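PDB 6EF6: aminoglycoside phosphotransferase from Mycobacterium smegmatis, which is an aminopropanol kinase that phosphorylates (S)-1-amino-2-propanol in the aminoacetone utilization microcompartment. Local coordinates for residues V28-Q33 / V122-V127; A235-D240 / R246-I251; L312-W317 / I332-G337. One frame throughout, in Å; residues are numbered along the deposited sequence. Where two conformers were deposited one is given.

Contact 1: V28-Q33 / V122-V127; sequences VTIAQQ and VPRHVV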
loop_
_atom_site.group_PDB
_atom_site.type_symbol
_atom_site.label_atom_id
_atom_site.label_comp_id
_atom_site.label_asym_id
_atom_site.label_seq_id
_atom_site.Cartn_x
_atom_site.Cartn_y
_atom_site.Cartn_z
ATOM N N VAL A 28 -6.677 -21.520 2.502
ATOM C CA VAL A 28 -7.657 -21.964 1.518
ATOM C C VAL A 28 -8.879 -22.534 2.217
ATOM O O VAL A 28 -10.014 -22.327 1.773
ATOM C CB VAL A 28 -7.024 -22.991 0.565
ATOM C CG1 VAL A 28 -8.088 -23.628 -0.322
ATOM C CG2 VAL A 28 -5.951 -22.329 -0.281
ATOM N N THR A 29 -8.666 -23.272 3.313
ATOM C CA THR A 29 -9.791 -23.797 4.080
ATOM C C THR A 29 -10.596 -22.667 4.709
ATOM O O THR A 29 -11.818 -22.778 4.825
ATOM C CB THR A 29 -9.331 -24.786 5.160
ATOM O OG1 THR A 29 -8.675 -24.088 6.224
ATOM C CG2 THR A 29 -8.390 -25.831 4.586
ATOM N N ILE A 30 -9.943 -21.574 5.114
ATOM C CA ILE A 30 -10.696 -20.430 5.614
ATOM C C ILE A 30 -11.549 -19.847 4.503
ATOM O O ILE A 30 -12.716 -19.496 4.714
ATOM C CB ILE A 30 -9.759 -19.383 6.245
ATOM C CG1 ILE A 30 -9.193 -19.939 7.550
ATOM C CG2 ILE A 30 -10.507 -18.073 6.528
ATOM C CD1 ILE A 30 -7.801 -19.493 7.820
ATOM N N ALA A 31 -10.985 -19.724 3.303
ATOM C CA ALA A 31 -11.761 -19.224 2.182
ATOM C C ALA A 31 -12.966 -20.108 1.910
ATOM O O ALA A 31 -14.067 -19.601 1.665
ATOM C CB ALA A 31 -10.873 -19.079 0.947
ATOM N N GLN A 32 -12.792 -21.426 1.992
ATOM C CA GLN A 32 -13.910 -22.335 1.770
ATOM C C GLN A 32 -14.959 -22.191 2.858
ATOM O O GLN A 32 -16.160 -22.146 2.571
ATOM C CB GLN A 32 -13.405 -23.778 1.740
ATOM C CG GLN A 32 -12.862 -24.210 0.413
ATOM C CD GLN A 32 -12.527 -25.691 0.409
ATOM O OE1 GLN A 32 -13.357 -26.527 0.055
ATOM N NE2 GLN A 32 -11.314 -26.023 0.824
ATOM N N GLN A 33 -14.528 -22.144 4.125
ATOM C CA GLN A 33 -15.481 -21.892 5.202
ATOM C C GLN A 33 -16.280 -20.637 4.922
ATOM O O GLN A 33 -17.493 -20.592 5.169
ATOM C CB GLN A 33 -14.762 -21.724 6.538
ATOM C CG GLN A 33 -14.084 -22.976 7.076
ATOM C CD GLN A 33 -13.443 -22.729 8.428
ATOM O OE1 GLN A 33 -14.114 -22.316 9.376
ATOM N NE2 GLN A 33 -12.138 -22.954 8.519
ATOM N N VAL A 122 -6.635 -17.945 16.357
ATOM C CA VAL A 122 -7.651 -16.911 16.551
ATOM C C VAL A 122 -8.530 -16.729 15.305
ATOM O O VAL A 122 -8.113 -17.046 14.196
ATOM C CB VAL A 122 -7.020 -15.555 16.979
ATOM C CG1 VAL A 122 -6.323 -15.691 18.331
ATOM C CG2 VAL A 122 -6.059 -15.030 15.904
ATOM N N PRO A 123 -9.747 -16.225 15.505
ATOM C CA PRO A 123 -10.640 -15.957 14.370
ATOM C C PRO A 123 -9.992 -15.133 13.254
ATOM O O PRO A 123 -9.125 -14.289 13.490
ATOM C CB PRO A 123 -11.805 -15.203 15.017
ATOM C CG PRO A 123 -11.865 -15.743 16.422
ATOM C CD PRO A 123 -10.451 -16.126 16.802
ATOM N N ARG A 124 -10.434 -15.392 12.020
ATOM C CA ARG A 124 -9.929 -14.744 10.817
ATOM C C ARG A 124 -11.047 -13.971 10.136
ATOM O O ARG A 124 -12.178 -14.465 10.033
ATOM C CB ARG A 124 -9.426 -15.806 9.836
ATOM C CG ARG A 124 -8.450 -16.780 10.473
ATOM C CD ARG A 124 -7.144 -16.087 10.741
ATOM N NE ARG A 124 -6.579 -15.606 9.499
ATOM C CZ ARG A 124 -5.883 -16.356 8.649
ATOM N NH1 ARG A 124 -5.649 -17.637 8.905
ATOM N NH2 ARG A 124 -5.412 -15.820 7.540
ATOM N N HIS A 125 -10.722 -12.774 9.669
ATOM C CA HIS A 125 -11.686 -11.903 9.020
ATOM C C HIS A 125 -11.571 -12.015 7.503
ATOM O O HIS A 125 -10.472 -12.185 6.948
ATOM C CB HIS A 125 -11.482 -10.458 9.494
ATOM C CG HIS A 125 -11.268 -10.353 10.973
ATOM N ND1 HIS A 125 -12.181 -10.826 11.893
ATOM C CD2 HIS A 125 -10.229 -9.864 11.692
ATOM C CE1 HIS A 125 -11.712 -10.637 13.113
ATOM N NE2 HIS A 125 -10.537 -10.041 13.018
ATOM N N VAL A 126 -12.722 -11.933 6.839
ATOM C CA VAL A 126 -12.838 -12.111 5.402
ATOM C C VAL A 126 -13.722 -10.998 4.849
ATOM O O VAL A 126 -14.718 -10.628 5.471
ATOM C CB VAL A 126 -13.430 -13.512 5.114
ATOM C CG1 VAL A 126 -13.542 -13.728 3.655
ATOM C CG2 VAL A 126 -12.544 -14.596 5.759
ATOM N N VAL A 127 -13.355 -10.453 3.693
ATOM C CA VAL A 127 -14.215 -9.526 2.955
ATOM C C VAL A 127 -14.351 -10.026 1.518
ATOM O O VAL A 127 -13.375 -10.482 0.915
ATOM C CB VAL A 127 -13.704 -8.059 3.004
ATOM C CG1 VAL A 127 -14.678 -7.165 2.282
ATOM C CG2 VAL A 127 -13.497 -7.611 4.415
#

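Contact 2: A235-D240 / R246-I251; sequences ANLLVD and RTITVI. With BEZ (benzoic acid), chain B; ACT (acetate ion), chain F.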
loop_
_atom_site.group_PDB
_atom_site.type_symbol
_atom_site.label_atom_id
_atom_site.label_comp_id
_atom_site.label_asym_id
_atom_site.label_seq_id
_atom_site.Cartn_x
_atom_site.Cartn_y
_atom_site.Cartn_z
ATOM N N ALA A 235 1.257 -2.157 -8.998
ATOM C CA ALA A 235 0.575 -3.442 -8.983
ATOM C C ALA A 235 -0.800 -3.390 -8.339
ATOM O O ALA A 235 -1.593 -4.292 -8.574
ATOM C CB ALA A 235 1.425 -4.445 -8.184
ATOM N N ASN A 236 -1.089 -2.359 -7.539
ATOM C CA ASN A 236 -2.394 -2.223 -6.887
ATOM C C ASN A 236 -3.382 -1.378 -7.685
ATOM O O ASN A 236 -4.468 -1.041 -7.171
ATOM C CB ASN A 236 -2.216 -1.668 -5.475
ATOM C CG ASN A 236 -1.808 -2.741 -4.499
ATOM O OD1 ASN A 236 -1.996 -3.933 -4.760
ATOM N ND2 ASN A 236 -1.246 -2.356 -3.393
ATOM N N LEU A 237 -3.088 -1.030 -8.938
ATOM C CA LEU A 237 -4.047 -0.370 -9.820
ATOM C C LEU A 237 -4.274 -1.313 -10.986
ATOM O O LEU A 237 -3.470 -1.386 -11.924
ATOM C CB LEU A 237 -3.540 1.011 -10.254
ATOM C CG LEU A 237 -3.830 2.141 -9.236
ATOM C CD1 LEU A 237 -2.983 2.010 -7.981
ATOM C CD2 LEU A 237 -3.644 3.509 -9.873
ATOM N N LEU A 238 -5.350 -2.054 -10.879
ATOM C CA LEU A 238 -5.712 -3.067 -11.860
ATOM C C LEU A 238 -6.419 -2.437 -13.054
ATOM O O LEU A 238 -7.182 -1.485 -12.914
ATOM C CB LEU A 238 -6.610 -4.168 -11.261
ATOM C CG LEU A 238 -5.953 -4.950 -10.120
ATOM C CD1 LEU A 238 -6.829 -6.174 -9.814
ATOM C CD2 LEU A 238 -4.523 -5.383 -10.383
ATOM N N VAL A 239 -6.172 -2.970 -14.253
ATOM C CA VAL A 239 -6.721 -2.374 -15.470
ATOM C C VAL A 239 -7.460 -3.404 -16.300
ATOM O O VAL A 239 -7.109 -4.581 -16.312
ATOM C CB VAL A 239 -5.640 -1.709 -16.341
ATOM C CG1 VAL A 239 -4.989 -0.621 -15.596
ATOM C CG2 VAL A 239 -4.618 -2.738 -16.776
ATOM N N ASP A 240 -8.456 -2.932 -17.038
ATOM C CA ASP A 240 -9.160 -3.763 -18.014
ATOM C C ASP A 240 -8.612 -3.622 -19.430
ATOM O O ASP A 240 -9.172 -4.218 -20.355
ATOM C CB ASP A 240 -10.677 -3.483 -17.990
ATOM C CG ASP A 240 -11.044 -2.111 -18.543
ATOM O OD1 ASP A 240 -10.125 -1.361 -18.948
ATOM O OD2 ASP A 240 -12.262 -1.785 -18.572
ATOM N N ARG A 246 -8.895 3.563 -20.014
ATOM C CA ARG A 246 -9.321 2.235 -19.598
ATOM C C ARG A 246 -9.831 2.360 -18.171
ATOM O O ARG A 246 -9.659 3.396 -17.522
ATOM C CB ARG A 246 -8.142 1.265 -19.658
ATOM C CG ARG A 246 -6.968 1.744 -18.811
ATOM C CD ARG A 246 -5.619 1.229 -19.286
ATOM N NE ARG A 246 -4.589 2.201 -18.937
ATOM C CZ ARG A 246 -3.293 1.934 -18.912
ATOM N NH1 ARG A 246 -2.443 2.887 -18.589
ATOM N NH2 ARG A 246 -2.852 0.721 -19.220
ATOM N N THR A 247 -10.471 1.301 -17.685
ATOM C CA THR A 247 -10.975 1.303 -16.316
ATOM C C THR A 247 -9.869 0.868 -15.365
ATOM O O THR A 247 -9.328 -0.232 -15.495
ATOM C CB THR A 247 -12.188 0.381 -16.190
ATOM O OG1 THR A 247 -13.182 0.760 -17.152
ATOM C CG2 THR A 247 -12.771 0.492 -14.793
ATOM N N ILE A 248 -9.492 1.754 -14.461
ATOM C CA ILE A 248 -8.419 1.505 -13.509
ATOM C C ILE A 248 -9.031 1.419 -12.122
ATOM O O ILE A 248 -9.596 2.404 -11.627
ATOM C CB ILE A 248 -7.347 2.607 -13.558
ATOM C CG1 ILE A 248 -6.853 2.736 -15.006
ATOM C CG2 ILE A 248 -6.204 2.278 -12.656
ATOM C CD1 ILE A 248 -6.239 4.092 -15.317
ATOM N N THR A 249 -8.903 0.257 -11.476
ATOM C CA THR A 249 -9.450 0.065 -10.134
ATOM C C THR A 249 -8.339 0.032 -9.109
ATOM O O THR A 249 -7.425 -0.785 -9.214
ATOM C CB THR A 249 -10.241 -1.248 -10.056
ATOM O OG1 THR A 249 -11.227 -1.290 -11.089
ATOM C CG2 THR A 249 -10.976 -1.375 -8.749
ATOM N N VAL A 250 -8.422 0.891 -8.103
ATOM C CA VAL A 250 -7.470 0.867 -7.008
ATOM C C VAL A 250 -7.902 -0.209 -6.029
ATOM O O VAL A 250 -9.068 -0.228 -5.610
ATOM C CB VAL A 250 -7.432 2.224 -6.292
ATOM C CG1 VAL A 250 -6.348 2.188 -5.166
ATOM C CG2 VAL A 250 -7.149 3.349 -7.264
ATOM N N ILE A 251 -6.997 -1.153 -5.738
ATOM C CA ILE A 251 -7.316 -2.259 -4.850
ATOM C C ILE A 251 -6.418 -2.171 -3.607
ATOM O O ILE A 251 -5.504 -1.337 -3.503
ATOM C CB ILE A 251 -7.171 -3.625 -5.558
ATOM C CG1 ILE A 251 -5.727 -3.901 -5.951
ATOM C CG2 ILE A 251 -8.107 -3.703 -6.760
ATOM C CD1 ILE A 251 -5.424 -5.378 -6.159
HETATM C C BEZ B . -7.876 -6.356 -1.745
HETATM O O1 BEZ B . -8.272 -5.434 -1.032
HETATM O O2 BEZ B . -6.941 -7.102 -1.337
HETATM C C1 BEZ B . -8.521 -6.551 -3.075
HETATM C C2 BEZ B . -7.880 -7.271 -4.066
HETATM C C3 BEZ B . -8.500 -7.443 -5.298
HETATM C C4 BEZ B . -9.748 -6.882 -5.533
HETATM C C5 BEZ B . -10.390 -6.160 -4.531
HETATM C C6 BEZ B . -9.767 -5.990 -3.312
HETATM C C ACT F . -4.408 5.742 -18.566
HETATM O O ACT F . -5.388 4.970 -18.787
HETATM O OXT ACT F . -3.230 5.443 -18.231
HETATM C CH3 ACT F . -4.675 7.264 -18.723
#

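Contact 3: L312-W317 / I332-G337; sequences LLLLAW and ISYAAG. With JFN ((2R)-1-methoxypropan-2-amine), chain C.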
loop_
_atom_site.group_PDB
_atom_site.type_symbol
_atom_site.label_atom_id
_atom_site.label_comp_id
_atom_site.label_asym_id
_atom_site.label_seq_id
_atom_site.Cartn_x
_atom_site.Cartn_y
_atom_site.Cartn_z
ATOM N N LEU A 312 13.325 2.330 3.766
ATOM C CA LEU A 312 13.658 1.773 5.077
ATOM C C LEU A 312 12.559 0.859 5.558
ATOM O O LEU A 312 12.824 -0.167 6.159
ATOM C CB LEU A 312 13.943 2.880 6.093
ATOM C CG LEU A 312 15.193 3.710 5.853
ATOM C CD1 LEU A 312 15.288 4.807 6.959
ATOM C CD2 LEU A 312 16.396 2.817 5.894
ATOM N N LEU A 313 11.297 1.275 5.366
ATOM C CA LEU A 313 10.194 0.423 5.737
ATOM C C LEU A 313 10.229 -0.929 5.049
ATOM O O LEU A 313 9.925 -1.952 5.659
ATOM C CB LEU A 313 8.863 1.114 5.515
ATOM C CG LEU A 313 8.440 2.089 6.579
ATOM C CD1 LEU A 313 7.379 3.034 6.037
ATOM C CD2 LEU A 313 7.953 1.384 7.868
ATOM N N LEU A 314 10.480 -0.926 3.735
ATOM C CA LEU A 314 10.533 -2.182 2.995
ATOM C C LEU A 314 11.745 -3.021 3.342
ATOM O O LEU A 314 11.676 -4.248 3.292
ATOM C CB LEU A 314 10.436 -1.919 1.487
ATOM C CG LEU A 314 9.092 -1.348 1.028
ATOM C CD1 LEU A 314 9.167 -1.083 -0.470
ATOM C CD2 LEU A 314 7.944 -2.256 1.370
ATOM N N LEU A 315 12.848 -2.384 3.724
ATOM C CA LEU A 315 13.990 -3.139 4.232
ATOM C C LEU A 315 13.651 -3.825 5.564
ATOM O O LEU A 315 13.960 -4.992 5.749
ATOM C CB LEU A 315 15.154 -2.159 4.396
ATOM C CG LEU A 315 16.478 -2.726 4.913
ATOM C CD1 LEU A 315 17.017 -3.885 4.074
ATOM C CD2 LEU A 315 17.528 -1.608 4.966
ATOM N N ALA A 316 12.913 -3.113 6.431
ATOM C CA ALA A 316 12.410 -3.740 7.651
ATOM C C ALA A 316 11.487 -4.901 7.323
ATOM O O ALA A 316 11.611 -5.978 7.910
ATOM C CB ALA A 316 11.681 -2.688 8.461
ATOM N N TRP A 317 10.527 -4.672 6.412
ATOM C CA TRP A 317 9.614 -5.749 6.034
ATOM C C TRP A 317 10.384 -6.957 5.507
ATOM O O TRP A 317 10.107 -8.111 5.883
ATOM C CB TRP A 317 8.633 -5.193 5.003
ATOM C CG TRP A 317 7.617 -6.147 4.593
ATOM C CD1 TRP A 317 6.409 -6.383 5.204
ATOM C CD2 TRP A 317 7.698 -7.035 3.488
ATOM N NE1 TRP A 317 5.732 -7.373 4.530
ATOM C CE2 TRP A 317 6.507 -7.797 3.477
ATOM C CE3 TRP A 317 8.658 -7.263 2.499
ATOM C CZ2 TRP A 317 6.257 -8.772 2.510
ATOM C CZ3 TRP A 317 8.409 -8.230 1.546
ATOM C CH2 TRP A 317 7.216 -8.967 1.553
ATOM N N ILE A 332 20.469 -8.692 1.391
ATOM C CA ILE A 332 21.792 -8.096 1.254
ATOM C C ILE A 332 21.813 -7.112 0.092
ATOM O O ILE A 332 22.286 -5.967 0.216
ATOM C CB ILE A 332 22.859 -9.200 1.129
ATOM C CG1 ILE A 332 23.042 -9.930 2.495
ATOM C CG2 ILE A 332 24.162 -8.594 0.704
ATOM C CD1 ILE A 332 23.783 -11.273 2.331
ATOM N N SER A 333 21.273 -7.531 -1.052
ATOM C CA SER A 333 21.274 -6.618 -2.199
ATOM C C SER A 333 20.345 -5.429 -1.984
ATOM O O SER A 333 20.718 -4.294 -2.326
ATOM C CB SER A 333 20.909 -7.366 -3.457
ATOM O OG SER A 333 21.900 -8.339 -3.786
ATOM N N TYR A 334 19.189 -5.630 -1.382
ATOM C CA TYR A 334 18.304 -4.488 -1.119
ATOM C C TYR A 334 18.946 -3.537 -0.134
ATOM O O TYR A 334 18.818 -2.302 -0.268
ATOM C CB TYR A 334 16.950 -4.979 -0.642
ATOM C CG TYR A 334 15.830 -3.959 -0.792
ATOM C CD1 TYR A 334 15.326 -3.647 -2.050
ATOM C CD2 TYR A 334 15.264 -3.329 0.316
ATOM C CE1 TYR A 334 14.305 -2.714 -2.202
ATOM C CE2 TYR A 334 14.241 -2.394 0.182
ATOM C CZ TYR A 334 13.762 -2.121 -1.082
ATOM O OH TYR A 334 12.737 -1.200 -1.138
ATOM N N ALA A 335 19.590 -4.066 0.886
ATOM C CA ALA A 335 20.309 -3.221 1.825
ATOM C C ALA A 335 21.392 -2.411 1.129
ATOM O O ALA A 335 21.561 -1.217 1.430
ATOM C CB ALA A 335 20.895 -4.060 2.929
ATOM N N ALA A 336 22.140 -3.021 0.208
ATOM C CA ALA A 336 23.183 -2.295 -0.522
ATOM C C ALA A 336 22.600 -1.159 -1.357
ATOM O O ALA A 336 23.145 -0.042 -1.333
ATOM C CB ALA A 336 24.017 -3.252 -1.363
ATOM N N GLY A 337 21.479 -1.407 -2.033
ATOM C CA GLY A 337 20.852 -0.322 -2.792
ATOM C C GLY A 337 20.300 0.758 -1.866
ATOM O O GLY A 337 20.350 1.946 -2.209
HETATM C C07 JFN C . 4.976 -7.413 -0.597
HETATM C C08 JFN C . 4.474 -4.919 2.096
HETATM C C09 JFN C . 4.639 -5.546 0.719
HETATM C C15 JFN C . 4.023 -3.477 1.934
HETATM N N04 JFN C . 3.420 -5.581 2.831
HETATM O O02 JFN C . 5.180 -6.824 0.666
#

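Contact 1: V28-Q33 / V122-V127
Apolar packing is carried by Ile30, whose side chain reaches from the helix to two strand residues on the same face of the sheet, Arg124 and Val126. CG2 of Ile30 lies 4.1 Å from CG2 of Val126 and about as far from CB of Arg124. With CG1 of Ile30 anti to the carbonyl carbon (chi1 -70°), CG2 is left for Val126, while CG1 carries CD1 to the arginine. There CD1 packs 3.8 Å from CG of Arg124, the two side chains crossing at about a right angle.

The second kind of contact is aliphatic against cationic. Ile30 CD1 approaches the guanidinium obliquely, 3.8 Å from Arg124 CZ; its 3.0 Å separation from Arg124 NH1 is unusually short and doubtful in detail. Arg124 folds back on itself through bends at chi2 and chi3 (-71° and -60°), which bring its charged end alongside the helix.

Polar interactions do not run directly between 28-33 and 122-127; they are made next door. Arg124 NH2 forms a salt bridge with Asp27, the residue just before the helix, and also bonds to the carbonyl of His71, so the guanidinium ties the helix start to the end of strand 64-70. Val70 and Val114 add apolar surface around Ile30.

Helix 28-35 thus lies on one face of the five-stranded antiparallel sheet, while His125 and Val127 of the same strand turn to helix 78-94 on the other; this is the N-terminal lobe of a protein-kinase-like phosphotransferase fold.

Contact 2: A235-D240 / R246-I251
Val239 places CG1 over one face of the Arg246 guanidinium, while an acetate, probably from the crystallisation liquor, takes its edge in plane. The acetate is held by two nearly straight bonds, Arg246 NE to its O at 2.9 Å and Arg246 NH1 to its OXT at 2.7 Å. Thr149 gives it a further hydrogen bond, and Asp146 forms a salt bridge with Arg246 NH1. The Asp240 carboxylate is gripped from above its plane: Thr247 N reaches OD1 of Asp240 at 3.0 Å and Thr247 OG1 reaches OD2 of Asp240 at 3.1 Å, so both oxygens are tied to one residue. Ile251 lies over one face of the benzoic acid ring, CG2 nearer the ring centre and CD1 out toward the rim, 3.7 Å from C2. Its CG1 stands between the backbone N and the carbonyl carbon (chi1 65°), which turns CG1 and CD1 toward Asn236 and Leu238 while CD1 still touches the ligand.

Between these ends the backbones pair antiparallel. Leu238 and Thr249 form the hydrogen-bonded pair, with Thr249 N to Leu238 O at 2.8 Å; Leu237 with Val250 and Val239 with Ile248 are the non-hydrogen-bonded pairs on either side. Ile251 N closes the series on Asn236 O at 2.9 Å, almost linear at 171°. Leu237, Val239, Ile248 and Val250 share one face, from which Leu237, Ile248 and Val250 reach helix 147-163. Leu238, on the other face with Thr249, meets the end of Ile251, CD1 to CD1 at 4.0 Å.

Asn236 ND2 bonds to the carbonyl of Asp231; Asp231 and Asp252 bind a sodium ion. This beta hairpin links the segment of Asp231 to Asp252, consistent with the hairpin between catalytic loop and metal-binding motif in kinase-like phosphotransferases.

Contact 3: L312-W317 / I332-G337
Two neighbouring helices of the C-terminal lobe, 303-320 and 325-347, run antiparallel here, their local axes 10.3 Å apart at 163°, with Tyr334 filling the space between them. Its CG stands anti to the backbone N (chi1 -160°), which carries the ring across to the first helix. The ring edge, near its plane, meets the backbone: Tyr334 CE2 lies 3.8 Å from Leu315 N. Further out, Tyr334 OH sits against the aliphatic part of Leu314, 3.6 Å from both CB and CD1 of that residue.

Leu315 packs beside the tyrosine. Its CD1 is 4.0 Å from Ala335 CB and equally near Ala335 CA, and 4.2 Å from Tyr334 CD2, so one methyl fits against both residues. Here the CA atoms of Leu315 and Ala335 are 6.8 Å apart.

Trp317 takes no part in this packing and lays one face against the bound (2R)-1-methoxypropan-2-amine, whose C08 stands above the indole toward its rim.

Between 312-317 and 332-337 the packing is apolar, without a hydrogen bond; polar links between the helices come from Arg311, just before on helix 303-320. Glu273 holds the buried Tyr334 hydroxyl, while Arg311 makes a cation-pi contact with the ring and bonds to the Tyr334 carbonyl, which should limit movement of the ring.

In the fold
The three contacts follow one another along the chain without overlapping and share no helix or strand. Contact 1 belongs to the five-stranded sheet of the N-terminal lobe; contact 2, the separate two-stranded hairpin, and contact 3, on the last two helices, both lie in the C-terminal lobe. Their centres are well separated: about 25 Å from contact 1 to contact 2, 27 Å from contact 2 to contact 3 and 32 Å from contact 1 to contact 3. Contacts 2 and 3 lie on opposite sides of the chain's centre. Benzoic acid touches contact 2 and also Arg69 of the N-terminal lobe; the methoxypropanamine touches contact 3 and has Glu53 in its pocket, consistent with a cleft between the lobes.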